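Nadp(h)-dependent ketose reductase (Bemisia argentifolii, PDB 1E3J) probably catalyses the NADP(H)-dependent interconversion of fructose and sorbitol as a zinc-containing member of the alcohol dehydrogenase family. Local coordinates at residues A[137-140]-A[144-147]. Sequence-based numbering, arbitrary orientation.
Sequences HKLP and SLEE. With BO3 (boric acid), chain E.
Leu139, in the segment 137-140, faces Ser144 at the N-cap of the helix that starts with Leu145, their CA atoms 7.7 Å apart, and no hydrogen bond joins the two segments. The touching is done by one methyl of Leu139: CD1 rests 3.8 Å from Ser144 O and 4.0 Å from Leu145 CD2. The two leucine side chains cross at about a right angle and meet methyl to methyl. Leu145 sets out away from the segment 137-140, but its CG stands anti to the carbonyl carbon (chi1 -81°), and the CD2 branch comes back to Leu139. The other branch of Leu145 turns to the ligand, Leu145 CD1 lying 3.8 Å from O1 of the boric acid. A branched apolar residue suits this place because its two methyls can face different partners.

Beside this contact the helix start is secured by a capping box. Ser144 OG lies between its own backbone N and carbonyl carbon, where it accepts from Glu147 N at 3.1 Å with an N-H...O angle of 167°. In return Glu147 OE1 uses its anti lone pair to accept from Ser144 N at 2.8 Å. The serine hydroxyl also donates to OE1, reaching it 33° out of the carboxylate plane. Serine is short enough to fold back on the first turn, and glutamate long enough to return to the cap.

Arg87, which with Arg350 completes the boric acid pocket, pairs by backbone with Leu139. The contact joins the segment 137-140 to the helix start by van der Waals contact alone, methyl on methyl and methyl on carbonyl oxygen, while the box satisfies polar groups at the first turn and probably helps hold Ser144 and Leu145 beside the ligand.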
ATOM      1  N   HIS A 137      -9.359 -16.196 -21.219  1.00 42.85           N
ATOM      2  CA  HIS A 137      -8.768 -17.032 -20.194  1.00 42.77           C
ATOM      3  C   HIS A 137      -9.143 -18.516 -20.349  1.00 44.89           C
ATOM      4  O   HIS A 137     -10.309 -18.922 -20.223  1.00 44.62           O
ATOM      5  CB  HIS A 137      -9.207 -16.474 -18.841  1.00 41.98           C
ATOM      6  CG  HIS A 137      -8.972 -14.999 -18.707  1.00 42.49           C
ATOM      7  ND1 HIS A 137      -7.838 -14.473 -18.117  1.00 43.90           N
ATOM      8  CD2 HIS A 137      -9.681 -13.936 -19.161  1.00 39.91           C
ATOM      9  CE1 HIS A 137      -7.857 -13.153 -18.218  1.00 42.88           C
ATOM     10  NE2 HIS A 137      -8.967 -12.801 -18.846  1.00 43.87           N
ATOM     11  N   LYS A 138      -8.132 -19.327 -20.609  1.00 46.29           N
ATOM     12  CA  LYS A 138      -8.336 -20.737 -20.818  1.00 47.18           C
ATOM     13  C   LYS A 138      -8.977 -21.342 -19.607  1.00 45.93           C
ATOM     14  O   LYS A 138      -8.581 -21.034 -18.489  1.00 47.23           O
ATOM     15  CB  LYS A 138      -6.996 -21.429 -21.105  1.00 49.60           C
ATOM     16  CG  LYS A 138      -7.132 -22.932 -21.430  1.00 53.29           C
ATOM     17  CD  LYS A 138      -5.816 -23.472 -22.017  1.00 57.38           C
ATOM     18  CE  LYS A 138      -5.712 -25.010 -21.930  1.00 57.96           C
ATOM     19  NZ  LYS A 138      -6.746 -25.742 -22.720  1.00 59.06           N
ATOM     20  N   LEU A 139      -9.947 -22.217 -19.824  1.00 45.10           N
ATOM     21  CA  LEU A 139     -10.646 -22.876 -18.714  1.00 45.26           C
ATOM     22  C   LEU A 139     -10.106 -24.284 -18.511  1.00 45.89           C
ATOM     23  O   LEU A 139      -9.713 -24.927 -19.469  1.00 47.93           O
ATOM     24  CB  LEU A 139     -12.151 -22.979 -19.011  1.00 43.33           C
ATOM     25  CG  LEU A 139     -12.932 -21.692 -19.307  1.00 43.05           C
ATOM     26  CD1 LEU A 139     -14.401 -22.024 -19.646  1.00 43.51           C
ATOM     27  CD2 LEU A 139     -12.878 -20.774 -18.052  1.00 41.27           C
ATOM     28  N   PRO A 140     -10.070 -24.765 -17.258  1.00 46.33           N
ATOM     29  CA  PRO A 140      -9.612 -26.094 -16.839  1.00 47.06           C
ATOM     30  C   PRO A 140     -10.763 -27.034 -17.138  1.00 47.94           C
ATOM     31  O   PRO A 140     -11.894 -26.580 -17.298  1.00 47.75           O
ATOM     32  CB  PRO A 140      -9.463 -25.970 -15.315  1.00 48.17           C
ATOM     33  CG  PRO A 140      -9.497 -24.505 -15.046  1.00 48.14           C
ATOM     34  CD  PRO A 140     -10.402 -23.947 -16.082  1.00 46.56           C
ATOM     35  N   SER A 144     -16.991 -25.487 -16.544  1.00 44.27           N
ATOM     36  CA  SER A 144     -17.818 -25.478 -17.745  1.00 45.42           C
ATOM     37  C   SER A 144     -17.872 -24.105 -18.415  1.00 43.75           C
ATOM     38  O   SER A 144     -17.605 -23.068 -17.792  1.00 42.52           O
ATOM     39  CB  SER A 144     -19.233 -25.869 -17.370  1.00 46.54           C
ATOM     40  OG  SER A 144     -19.777 -24.810 -16.607  1.00 51.26           O
ATOM     41  N   LEU A 145     -18.239 -24.108 -19.691  1.00 43.07           N
ATOM     42  CA  LEU A 145     -18.336 -22.877 -20.447  1.00 42.47           C
ATOM     43  C   LEU A 145     -19.358 -21.966 -19.826  1.00 41.58           C
ATOM     44  O   LEU A 145     -19.194 -20.759 -19.838  1.00 41.33           O
ATOM     45  CB  LEU A 145     -18.693 -23.179 -21.883  1.00 42.45           C
ATOM     46  CG  LEU A 145     -17.416 -23.581 -22.599  1.00 43.07           C
ATOM     47  CD1 LEU A 145     -17.771 -24.424 -23.819  1.00 43.06           C
ATOM     48  CD2 LEU A 145     -16.650 -22.331 -22.982  1.00 41.99           C
ATOM     49  N   GLU A 146     -20.400 -22.544 -19.256  1.00 40.99           N
ATOM     50  CA  GLU A 146     -21.406 -21.724 -18.624  1.00 42.45           C
ATOM     51  C   GLU A 146     -20.780 -20.986 -17.429  1.00 40.84           C
ATOM     52  O   GLU A 146     -21.023 -19.791 -17.255  1.00 40.27           O
ATOM     53  CB  GLU A 146     -22.607 -22.559 -18.162  1.00 44.29           C
ATOM     54  CG  GLU A 146     -23.780 -21.652 -17.778  1.00 52.35           C
ATOM     55  CD  GLU A 146     -25.081 -22.405 -17.463  1.00 56.33           C
ATOM     56  OE1 GLU A 146     -25.214 -23.579 -17.887  1.00 58.98           O
ATOM     57  OE2 GLU A 146     -25.981 -21.808 -16.815  1.00 56.86           O
ATOM     58  N   GLU A 147     -20.018 -21.706 -16.600  1.00 37.45           N
ATOM     59  CA  GLU A 147     -19.327 -21.099 -15.479  1.00 38.46           C
ATOM     60  C   GLU A 147     -18.382 -19.993 -15.980  1.00 38.63           C
ATOM     61  O   GLU A 147     -18.300 -18.943 -15.386  1.00 39.57           O
ATOM     62  CB  GLU A 147     -18.557 -22.166 -14.699  1.00 40.05           C
ATOM     63  CG  GLU A 147     -19.468 -23.067 -13.837  1.00 44.17           C
ATOM     64  CD  GLU A 147     -18.741 -24.258 -13.232  1.00 46.63           C
ATOM     65  OE1 GLU A 147     -18.038 -24.998 -13.968  1.00 50.79           O
ATOM     66  OE2 GLU A 147     -18.865 -24.459 -12.004  1.00 50.63           O
TER
HETATM   67  B   BO3 E 904     -19.224 -27.469 -21.673  1.00 62.20           B
HETATM   68  O1  BO3 E 904     -18.672 -27.974 -22.801  1.00 65.28           O
HETATM   69  O2  BO3 E 904     -18.652 -27.682 -20.485  1.00 63.07           O
HETATM   70  O3  BO3 E 904     -20.356 -26.751 -21.740  1.00 64.27           O